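Local coordinates for envelope glycoprotein (Thogoto virus, PDB 5XEA) that probably attaches the virus to a receptor on the host cell and later induces fusion of the virion with the host membrane, at residues Y28-Y33 / Y245-D250; V23-Y28 / S205-P210; Y104-Q109 / C136-R141. One frame throughout, in Å; residues are numbered along the deposited sequence.

Contact 1. Residues Y28-Y33 / Y245-D250; sequences YSATRY and YNFSKD. With NAG (2-acetamido-2-deoxy-beta-D-glucopyranose), chain F.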
loop_
_atom_site.group_PDB
_atom_site.type_symbol
_atom_site.label_atom_id
_atom_site.label_comp_id
_atom_site.label_asym_id
_atom_site.label_seq_id
_atom_site.Cartn_x
_atom_site.Cartn_y
_atom_site.Cartn_z
ATOM N N TYR B 28 -2.847 -29.191 7.051
ATOM C CA TYR B 28 -1.675 -29.387 7.890
ATOM C C TYR B 28 -2.039 -29.230 9.359
ATOM O O TYR B 28 -2.779 -28.319 9.741
ATOM C CB TYR B 28 -0.572 -28.392 7.526
ATOM C CG TYR B 28 0.204 -28.757 6.285
ATOM C CD1 TYR B 28 0.185 -30.053 5.787
ATOM C CD2 TYR B 28 0.962 -27.808 5.613
ATOM C CE1 TYR B 28 0.901 -30.394 4.647
ATOM C CE2 TYR B 28 1.681 -28.137 4.475
ATOM C CZ TYR B 28 1.646 -29.429 3.996
ATOM O OH TYR B 28 2.362 -29.759 2.866
ATOM N N SER B 29 -1.525 -30.137 10.180
ATOM C CA SER B 29 -1.643 -29.989 11.616
ATOM C C SER B 29 -0.534 -29.080 12.121
ATOM O O SER B 29 0.619 -29.175 11.688
ATOM C CB SER B 29 -1.578 -31.348 12.310
ATOM O OG SER B 29 -2.842 -31.986 12.281
ATOM N N ALA B 30 -0.892 -28.185 13.033
ATOM C CA ALA B 30 0.095 -27.288 13.607
ATOM C C ALA B 30 -0.356 -26.851 14.988
ATOM O O ALA B 30 -1.547 -26.843 15.309
ATOM C CB ALA B 30 0.333 -26.062 12.716
ATOM N N THR B 31 0.630 -26.498 15.803
ATOM C CA THR B 31 0.388 -25.791 17.049
ATOM C C THR B 31 0.391 -24.299 16.742
ATOM O O THR B 31 1.372 -23.771 16.208
ATOM C CB THR B 31 1.451 -26.132 18.091
ATOM O OG1 THR B 31 1.524 -27.554 18.263
ATOM C CG2 THR B 31 1.102 -25.491 19.419
ATOM N N ARG B 32 -0.711 -23.633 17.051
ATOM C CA ARG B 32 -0.862 -22.213 16.801
ATOM C C ARG B 32 -0.843 -21.463 18.123
ATOM O O ARG B 32 -1.516 -21.861 19.079
ATOM C CB ARG B 32 -2.157 -21.924 16.056
ATOM C CG ARG B 32 -2.275 -20.486 15.648
ATOM C CD ARG B 32 -3.551 -20.246 14.922
ATOM N NE ARG B 32 -4.669 -20.221 15.842
ATOM C CZ ARG B 32 -5.929 -20.334 15.455
ATOM N NH1 ARG B 32 -6.212 -20.490 14.169
ATOM N NH2 ARG B 32 -6.905 -20.300 16.351
ATOM N N TYR B 33 -0.082 -20.375 18.167
ATOM C CA TYR B 33 -0.023 -19.483 19.318
ATOM C C TYR B 33 -0.552 -18.118 18.902
ATOM O O TYR B 33 -0.009 -17.498 17.983
ATOM C CB TYR B 33 1.404 -19.354 19.838
ATOM C CG TYR B 33 2.056 -20.650 20.233
ATOM C CD1 TYR B 33 2.001 -21.107 21.548
ATOM C CD2 TYR B 33 2.746 -21.414 19.300
ATOM C CE1 TYR B 33 2.608 -22.303 21.920
ATOM C CE2 TYR B 33 3.358 -22.600 19.660
ATOM C CZ TYR B 33 3.286 -23.044 20.972
ATOM O OH TYR B 33 3.895 -24.226 21.327
ATOM N N TYR B 245 3.215 -20.370 14.417
ATOM C CA TYR B 245 2.830 -21.729 14.078
ATOM C C TYR B 245 4.024 -22.652 14.244
ATOM O O TYR B 245 5.177 -22.257 14.032
ATOM C CB TYR B 245 2.296 -21.833 12.640
ATOM C CG TYR B 245 1.074 -20.992 12.385
ATOM C CD1 TYR B 245 -0.199 -21.520 12.524
ATOM C CD2 TYR B 245 1.194 -19.657 12.011
ATOM C CE1 TYR B 245 -1.321 -20.744 12.296
ATOM C CE2 TYR B 245 0.074 -18.878 11.778
ATOM C CZ TYR B 245 -1.173 -19.428 11.921
ATOM O OH TYR B 245 -2.282 -18.657 11.695
ATOM N N ASN B 246 3.732 -23.886 14.653
ATOM C CA ASN B 246 4.706 -24.972 14.653
ATOM C C ASN B 246 4.041 -26.130 13.911
ATOM O O ASN B 246 3.164 -26.807 14.460
ATOM C CB ASN B 246 5.124 -25.363 16.065
ATOM C CG ASN B 246 6.224 -26.398 16.076
ATOM O OD1 ASN B 246 7.103 -26.396 15.217
ATOM N ND2 ASN B 246 6.180 -27.294 17.050
ATOM N N PHE B 247 4.427 -26.311 12.649
ATOM C CA PHE B 247 3.889 -27.361 11.797
ATOM C C PHE B 247 4.677 -28.642 12.025
ATOM O O PHE B 247 5.913 -28.614 12.083
ATOM C CB PHE B 247 3.979 -26.967 10.319
ATOM C CG PHE B 247 3.029 -25.881 9.911
ATOM C CD1 PHE B 247 1.809 -26.189 9.334
ATOM C CD2 PHE B 247 3.364 -24.548 10.084
ATOM C CE1 PHE B 247 0.936 -25.194 8.950
ATOM C CE2 PHE B 247 2.494 -23.549 9.699
ATOM C CZ PHE B 247 1.273 -23.874 9.135
ATOM N N SER B 248 3.964 -29.760 12.145
ATOM C CA SER B 248 4.628 -31.059 12.154
ATOM C C SER B 248 5.442 -31.212 10.879
ATOM O O SER B 248 4.913 -31.052 9.773
ATOM C CB SER B 248 3.601 -32.184 12.273
ATOM O OG SER B 248 4.242 -33.423 12.511
ATOM N N LYS B 249 6.736 -31.493 11.030
ATOM C CA LYS B 249 7.612 -31.469 9.869
ATOM C C LYS B 249 7.629 -32.791 9.114
ATOM O O LYS B 249 8.020 -32.808 7.944
ATOM C CB LYS B 249 9.033 -31.066 10.278
ATOM C CG LYS B 249 9.877 -32.177 10.860
ATOM C CD LYS B 249 11.302 -31.696 11.105
ATOM C CE LYS B 249 12.085 -32.710 11.929
ATOM N NZ LYS B 249 11.535 -32.860 13.311
ATOM N N ASP B 250 7.205 -33.890 9.737
ATOM C CA ASP B 250 7.002 -35.137 8.999
ATOM C C ASP B 250 5.651 -35.169 8.297
ATOM O O ASP B 250 4.991 -36.209 8.223
ATOM C CB ASP B 250 7.169 -36.338 9.931
ATOM C CG ASP B 250 6.207 -36.320 11.114
ATOM O OD1 ASP B 250 5.126 -35.700 11.027
ATOM O OD2 ASP B 250 6.536 -36.952 12.140
HETATM C C1 NAG F . 7.165 -28.335 17.162
HETATM C C2 NAG F . 7.925 -28.252 18.485
HETATM C C3 NAG F . 8.874 -29.436 18.628
HETATM C C4 NAG F . 8.126 -30.751 18.439
HETATM C C5 NAG F . 7.358 -30.729 17.119
HETATM C C6 NAG F . 6.476 -31.941 16.932
HETATM C C7 NAG F . 8.605 -26.217 19.674
HETATM C C8 NAG F . 9.445 -24.978 19.626
HETATM N N2 NAG F . 8.662 -27.004 18.596
HETATM O O3 NAG F . 9.475 -29.358 19.916
HETATM O O4 NAG F . 9.025 -31.853 18.399
HETATM O O5 NAG F . 6.495 -29.586 17.074
HETATM O O6 NAG F . 5.325 -31.872 17.763
HETATM O O7 NAG F . 7.902 -26.490 20.641
#
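Arg32 has CG turned opposite its own backbone N (chi1 -174°) and Tyr245 has CG beside its own (chi1 -60°), and these torsions lay the two side chains next to each other, pointing the same way, across an antiparallel pair of beta strands. The pair joins 28-33 to 245-247 within a six-stranded sheet. Its hydrogen-bonded position is Thr31 with Asn246: Thr31 N reaches Asn246 O at 2.9 Å, and Asn246 N reaches Thr31 O at 2.8 Å. Past the strand end, Ser248 N gives Ser29 O only a weak bond.

On the face of Ala30, Arg32, Tyr245 and Phe247, contacts are mostly apolar. Ala30 CB sits over one face of the Phe247 ring, 3.9 Å from its centroid, a CH-pi contact, while Tyr28 CB meets the edge of that ring in its plane, 3.7 Å from Phe247 CD1. The Arg32 methylenes run along Tyr245, with the guanidinium plane 80° from the ring. Beyond it the guanidinium forms salt bridges with Glu200 and Asp226, and Asp226 also takes the hydrogen bond of Tyr245 OH.

The other face, that of Thr31 and Asn246, carries an N-linked glycan: Asn246 ND2 is covalently bonded to C1 of the N-acetylglucosamine at 1.4 Å.

Contact 2. Residues V23-Y28 / S205-P210; sequences VSKKLY and SCFVDP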
loop_
_atom_site.group_PDB
_atom_site.type_symbol
_atom_site.label_atom_id
_atom_site.label_comp_id
_atom_site.label_asym_id
_atom_site.label_seq_id
_atom_site.Cartn_x
_atom_site.Cartn_y
_atom_site.Cartn_z
ATOM N N VAL B 23 -0.120 -28.798 -8.131
ATOM C CA VAL B 23 -0.437 -28.142 -6.863
ATOM C C VAL B 23 -1.619 -28.862 -6.227
ATOM O O VAL B 23 -2.629 -29.113 -6.888
ATOM C CB VAL B 23 -0.727 -26.639 -7.057
ATOM C CG1 VAL B 23 -1.684 -26.381 -8.214
ATOM C CG2 VAL B 23 -1.304 -26.049 -5.772
ATOM N N SER B 24 -1.489 -29.210 -4.945
ATOM C CA SER B 24 -2.507 -29.971 -4.231
ATOM C C SER B 24 -2.875 -29.284 -2.921
ATOM O O SER B 24 -2.081 -28.536 -2.340
ATOM C CB SER B 24 -2.042 -31.402 -3.938
ATOM O OG SER B 24 -0.900 -31.417 -3.101
ATOM N N LYS B 25 -4.087 -29.580 -2.451
ATOM C CA LYS B 25 -4.631 -28.995 -1.235
ATOM C C LYS B 25 -4.334 -29.890 -0.037
ATOM O O LYS B 25 -4.570 -31.102 -0.086
ATOM C CB LYS B 25 -6.139 -28.779 -1.372
ATOM C CG LYS B 25 -6.771 -28.072 -0.183
ATOM C CD LYS B 25 -8.275 -27.900 -0.353
ATOM C CE LYS B 25 -8.898 -27.131 0.819
ATOM N NZ LYS B 25 -8.690 -27.785 2.140
ATOM N N LYS B 26 -3.818 -29.288 1.037
ATOM C CA LYS B 26 -3.465 -29.994 2.259
ATOM C C LYS B 26 -4.221 -29.422 3.452
ATOM O O LYS B 26 -4.604 -28.246 3.467
ATOM C CB LYS B 26 -1.961 -29.902 2.559
ATOM C CG LYS B 26 -1.037 -30.197 1.397
ATOM C CD LYS B 26 -0.921 -31.683 1.140
ATOM C CE LYS B 26 0.115 -31.967 0.059
ATOM N NZ LYS B 26 0.106 -33.399 -0.353
ATOM N N LEU B 27 -4.425 -30.271 4.456
ATOM C CA LEU B 27 -4.812 -29.850 5.795
ATOM C C LEU B 27 -3.633 -30.203 6.692
ATOM O O LEU B 27 -3.422 -31.373 7.023
ATOM C CB LEU B 27 -6.098 -30.518 6.257
ATOM C CG LEU B 27 -7.206 -29.510 6.558
ATOM C CD1 LEU B 27 -7.592 -28.773 5.286
ATOM C CD2 LEU B 27 -8.414 -30.186 7.185
ATOM N N TYR B 28 -2.847 -29.191 7.051
ATOM C CA TYR B 28 -1.675 -29.387 7.890
ATOM C C TYR B 28 -2.039 -29.230 9.359
ATOM O O TYR B 28 -2.779 -28.319 9.741
ATOM C CB TYR B 28 -0.572 -28.392 7.526
ATOM C CG TYR B 28 0.204 -28.757 6.285
ATOM C CD1 TYR B 28 0.185 -30.053 5.787
ATOM C CD2 TYR B 28 0.962 -27.808 5.613
ATOM C CE1 TYR B 28 0.901 -30.394 4.647
ATOM C CE2 TYR B 28 1.681 -28.137 4.475
ATOM C CZ TYR B 28 1.646 -29.429 3.996
ATOM O OH TYR B 28 2.362 -29.759 2.866
ATOM N N SER B 205 -5.611 -25.146 6.180
ATOM C CA SER B 205 -5.649 -25.393 4.750
ATOM C C SER B 205 -4.507 -24.653 4.064
ATOM O O SER B 205 -4.324 -23.443 4.258
ATOM C CB SER B 205 -6.996 -24.969 4.169
ATOM O OG SER B 205 -7.278 -23.609 4.455
ATOM N N CYS B 206 -3.722 -25.396 3.297
ATOM C CA CYS B 206 -2.633 -24.869 2.491
ATOM C C CYS B 206 -2.719 -25.474 1.099
ATOM O O CYS B 206 -3.145 -26.622 0.933
ATOM C CB CYS B 206 -1.257 -25.206 3.085
ATOM S SG CYS B 206 -0.982 -24.653 4.773
ATOM N N PHE B 207 -2.309 -24.699 0.099
ATOM C CA PHE B 207 -2.063 -25.223 -1.235
ATOM C C PHE B 207 -0.561 -25.382 -1.399
ATOM O O PHE B 207 0.195 -24.425 -1.192
ATOM C CB PHE B 207 -2.661 -24.310 -2.301
ATOM C CG PHE B 207 -4.159 -24.371 -2.348
ATOM C CD1 PHE B 207 -4.813 -25.483 -2.903
ATOM C CD2 PHE B 207 -4.917 -23.357 -1.810
ATOM C CE1 PHE B 207 -6.192 -25.553 -2.931
ATOM C CE2 PHE B 207 -6.297 -23.418 -1.835
ATOM C CZ PHE B 207 -6.942 -24.533 -2.402
ATOM N N VAL B 208 -0.122 -26.598 -1.706
ATOM C CA VAL B 208 1.297 -26.904 -1.802
ATOM C C VAL B 208 1.626 -27.176 -3.257
ATOM O O VAL B 208 1.004 -28.030 -3.899
ATOM C CB VAL B 208 1.708 -28.076 -0.904
ATOM C CG1 VAL B 208 3.150 -28.438 -1.183
ATOM C CG2 VAL B 208 1.549 -27.683 0.553
ATOM N N ASP B 209 2.607 -26.446 -3.767
ATOM C CA ASP B 209 2.950 -26.440 -5.187
ATOM C C ASP B 209 4.375 -26.953 -5.304
ATOM O O ASP B 209 5.330 -26.187 -5.089
ATOM C CB ASP B 209 2.810 -25.028 -5.759
ATOM C CG ASP B 209 2.674 -25.008 -7.282
ATOM O OD1 ASP B 209 3.116 -25.987 -7.922
ATOM O OD2 ASP B 209 2.128 -24.005 -7.833
ATOM N N PRO B 210 4.570 -28.245 -5.589
ATOM C CA PRO B 210 5.934 -28.773 -5.744
ATOM C C PRO B 210 6.626 -28.338 -7.026
ATOM O O PRO B 210 7.851 -28.505 -7.128
ATOM C CB PRO B 210 5.722 -30.298 -5.722
ATOM C CG PRO B 210 4.337 -30.468 -6.230
ATOM C CD PRO B 210 3.546 -29.303 -5.711
#
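Residues Ser24 and Val208, and likewise Lys26 and Cys206, form hydrogen-bonded pairs of an antiparallel beta sheet, joining 24-28 to 205-209 with four main-chain bonds. The Val208 N to Ser24 O bond is 2.8 Å long and nearly straight at its hydrogen (173°); Lys26 N to Cys206 O is equally short. Between these bonds, CA-H...O contacts fill the non-hydrogen-bonded positions, among them Ser205 CA to Lys26 O at 3.3 Å. The short strand axes run at 139° to each other, well away from strict antiparallel alignment.

Apolar contacts divide between the two faces. On that of Lys25 and Phe207, the lysine chain is extended from chi1 (-176°) through chi3, so its methylenes pass the aromatic ring obliquely, with Lys25 CB 3.6 Å from Phe207 CE1. On that of Lys26 and Val208, Lys26 CG meets Val208 CG2 at 3.7 Å, the two side chains crossing at about a right angle, and the bend at chi2 then leads the rest of the lysine chain away. The same valine methyl lies close to the hydroxyl end of Tyr28.

Sulfur contributes as well: Cys206 SG lies 4.8 Å from the centroid of the Tyr28 ring, oblique to it, a sulfur-aromatic contact.

In the sheet, strand 197-209 lies between 24-35 and 221-226, and the Cys206-Cys224 disulfide links it to the latter. Phe207 meets Trp404 edge-to-face and also Phe294 on helix 282-327 of a second subunit, so this end of the sheet takes part in the trimer interface.

Contact 3. Residues Y104-Q109 / C136-R141; sequences YACLGQ and CNIDWR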
loop_
_atom_site.group_PDB
_atom_site.type_symbol
_atom_site.label_atom_id
_atom_site.label_comp_id
_atom_site.label_asym_id
_atom_site.label_seq_id
_atom_site.Cartn_x
_atom_site.Cartn_y
_atom_site.Cartn_z
ATOM N N TYR B 104 19.753 31.279 43.905
ATOM C CA TYR B 104 20.186 30.032 44.528
ATOM C C TYR B 104 19.436 28.823 43.978
ATOM O O TYR B 104 19.981 27.715 43.952
ATOM C CB TYR B 104 19.974 30.164 46.045
ATOM C CG TYR B 104 20.532 29.079 46.943
ATOM C CD1 TYR B 104 21.903 28.913 47.104
ATOM C CD2 TYR B 104 19.683 28.269 47.695
ATOM C CE1 TYR B 104 22.418 27.940 47.961
ATOM C CE2 TYR B 104 20.187 27.291 48.555
ATOM C CZ TYR B 104 21.556 27.134 48.682
ATOM O OH TYR B 104 22.063 26.170 49.528
ATOM N N ALA B 105 18.191 29.013 43.534
ATOM C CA ALA B 105 17.384 27.884 43.066
ATOM C C ALA B 105 17.965 27.218 41.829
ATOM O O ALA B 105 17.667 26.048 41.581
ATOM C CB ALA B 105 15.952 28.336 42.777
ATOM N N CYS B 106 18.764 27.938 41.042
ATOM C CA CYS B 106 19.419 27.390 39.861
ATOM C C CYS B 106 20.609 26.504 40.182
ATOM O O CYS B 106 21.230 25.986 39.252
ATOM C CB CYS B 106 19.910 28.522 38.959
ATOM S SG CYS B 106 18.724 29.099 37.773
ATOM N N LEU B 107 20.988 26.370 41.446
ATOM C CA LEU B 107 22.160 25.598 41.824
ATOM C C LEU B 107 21.713 24.306 42.499
ATOM O O LEU B 107 20.577 24.183 42.956
ATOM C CB LEU B 107 23.072 26.426 42.739
ATOM C CG LEU B 107 23.452 27.820 42.197
ATOM C CD1 LEU B 107 24.414 28.579 43.114
ATOM C CD2 LEU B 107 24.022 27.722 40.786
ATOM N N GLY B 108 22.602 23.322 42.525
ATOM C CA GLY B 108 22.276 22.069 43.177
ATOM C C GLY B 108 21.134 21.293 42.548
ATOM O O GLY B 108 20.535 21.739 41.567
ATOM N N GLN B 109 20.810 20.139 43.128
ATOM C CA GLN B 109 19.890 19.203 42.499
ATOM C C GLN B 109 18.475 19.765 42.471
ATOM O O GLN B 109 17.967 20.264 43.480
ATOM C CB GLN B 109 19.914 17.865 43.241
ATOM C CG GLN B 109 20.351 16.672 42.389
ATOM C CD GLN B 109 19.911 15.336 42.976
ATOM O OE1 GLN B 109 20.377 14.924 44.039
ATOM N NE2 GLN B 109 19.004 14.656 42.282
ATOM N N CYS B 136 18.296 33.976 37.619
ATOM C CA CYS B 136 17.958 32.571 37.455
ATOM C C CYS B 136 16.597 32.470 36.774
ATOM O O CYS B 136 15.634 33.124 37.188
ATOM C CB CYS B 136 17.942 31.859 38.818
ATOM S SG CYS B 136 17.331 30.147 38.844
ATOM N N ASN B 137 16.529 31.682 35.710
ATOM C CA ASN B 137 15.244 31.338 35.111
ATOM C C ASN B 137 15.174 29.830 34.992
ATOM O O ASN B 137 16.093 29.206 34.446
ATOM C CB ASN B 137 15.053 32.004 33.742
ATOM C CG ASN B 137 14.451 33.393 33.847
ATOM O OD1 ASN B 137 13.254 33.542 34.100
ATOM N ND2 ASN B 137 15.279 34.421 33.653
ATOM N N ILE B 138 14.104 29.245 35.530
ATOM C CA ILE B 138 13.826 27.826 35.378
ATOM C C ILE B 138 12.387 27.647 34.911
ATOM O O ILE B 138 11.463 28.235 35.489
ATOM C CB ILE B 138 14.033 27.050 36.690
ATOM C CG1 ILE B 138 15.403 27.329 37.300
ATOM C CG2 ILE B 138 13.801 25.534 36.468
ATOM C CD1 ILE B 138 15.611 26.565 38.580
ATOM N N ASP B 139 12.189 26.790 33.901
ATOM C CA ASP B 139 10.841 26.370 33.527
ATOM C C ASP B 139 10.895 24.922 33.069
ATOM O O ASP B 139 11.965 24.357 32.811
ATOM C CB ASP B 139 10.226 27.289 32.457
ATOM C CG ASP B 139 8.692 27.198 32.405
ATOM O OD1 ASP B 139 8.094 26.466 33.242
ATOM O OD2 ASP B 139 8.096 27.845 31.514
ATOM N N TRP B 140 9.721 24.304 33.002
ATOM C CA TRP B 140 9.631 22.867 32.793
ATOM C C TRP B 140 8.689 22.558 31.644
ATOM O O TRP B 140 7.751 23.308 31.374
ATOM C CB TRP B 140 9.134 22.148 34.071
ATOM C CG TRP B 140 10.115 22.217 35.186
ATOM C CD1 TRP B 140 10.328 23.278 36.031
ATOM C CD2 TRP B 140 11.060 21.211 35.555
ATOM N NE1 TRP B 140 11.330 22.978 36.917
ATOM C CE2 TRP B 140 11.814 21.727 36.640
ATOM C CE3 TRP B 140 11.344 19.917 35.083
ATOM C CZ2 TRP B 140 12.828 20.995 37.262
ATOM C CZ3 TRP B 140 12.350 19.193 35.689
ATOM C CH2 TRP B 140 13.080 19.735 36.782
ATOM N N ARG B 141 8.936 21.424 30.989
ATOM C CA ARG B 141 7.953 20.805 30.109
ATOM C C ARG B 141 7.801 19.349 30.523
ATOM O O ARG B 141 8.752 18.716 30.995
ATOM C CB ARG B 141 8.333 20.882 28.621
ATOM C CG ARG B 141 9.499 19.972 28.226
ATOM C CD ARG B 141 10.126 20.392 26.895
ATOM N NE ARG B 141 9.100 20.466 25.848
ATOM C CZ ARG B 141 8.900 19.536 24.916
ATOM N NH1 ARG B 141 9.650 18.445 24.877
ATOM N NH2 ARG B 141 7.943 19.698 24.013
#
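Residues 104-106 form the end of a short 3-10 segment, closed by the bond from Leu107 N to Tyr104 O, and this turn abuts residues 136-138 within the long strand 133-156, with the CA atoms of Cys106 and Cys136 5.9 Å apart. The contact is a disulfide crosslink between a loop and a beta strand. Cys106 SG and Cys136 SG are bonded at 2.0 Å with a chi3 of 92°, close to the 90° preferred by an unstrained disulfide. On the strand side, SG of Cys136 is anti to the backbone N (chi1 172°), which directs it at the loop; on the loop side, the Cys106 side chain likewise points toward the strand.

Ile138, two residues further along and on the same side of the strand as Cys136, adds to the packing. Its CG1 lies anti to the carbonyl carbon and its chain continues extended through chi2, bringing Ile138 CG1 to 3.8 Å from Cys106 SG and Ile138 CD1 to 3.7 Å from Ala105 O. Cys106 SG is thus flanked by Cys136 SG and by Ile138 CG1. Further cover comes from strand 40-56, whose Val51 and Tyr53 touch Cys106, while Cys95 of strand 95-99 touches both Ala105 and Ile138.

Asn137 points away from the loop and hydrogen-bonds through ND2 to Asp97. Since the two segments share no hydrogen bond, their attachment rests on one covalent bond and a small apolar patch. Such a link fixes the loop to the strand irrespective of backbone pairing, and its buried sulfurs are consistent with a structural disulfide.

How the contacts relate
From the N terminus, after the short strand 11-13, the chain enters strand 24-35, which both contact 1 and contact 2 use, sharing Tyr28. Contact 3 is the first to close, a short loop of 26 residues from 104-109 to 136-141 that lies within both longer loops. Contact 2 opens before contact 1 and also closes before it, at 205-210 rather than 245-250, so these two loops cross. Together they set strand 24-35 between 197-209 and 243-247 in the six-stranded sheet, with centres 14 Å apart. Contact 3 ties the loop 104-109 to strand 133-156 of the other, branched antiparallel sheet, its centre about 61 Å from that of contact 1 and about 69 Å from that of contact 2.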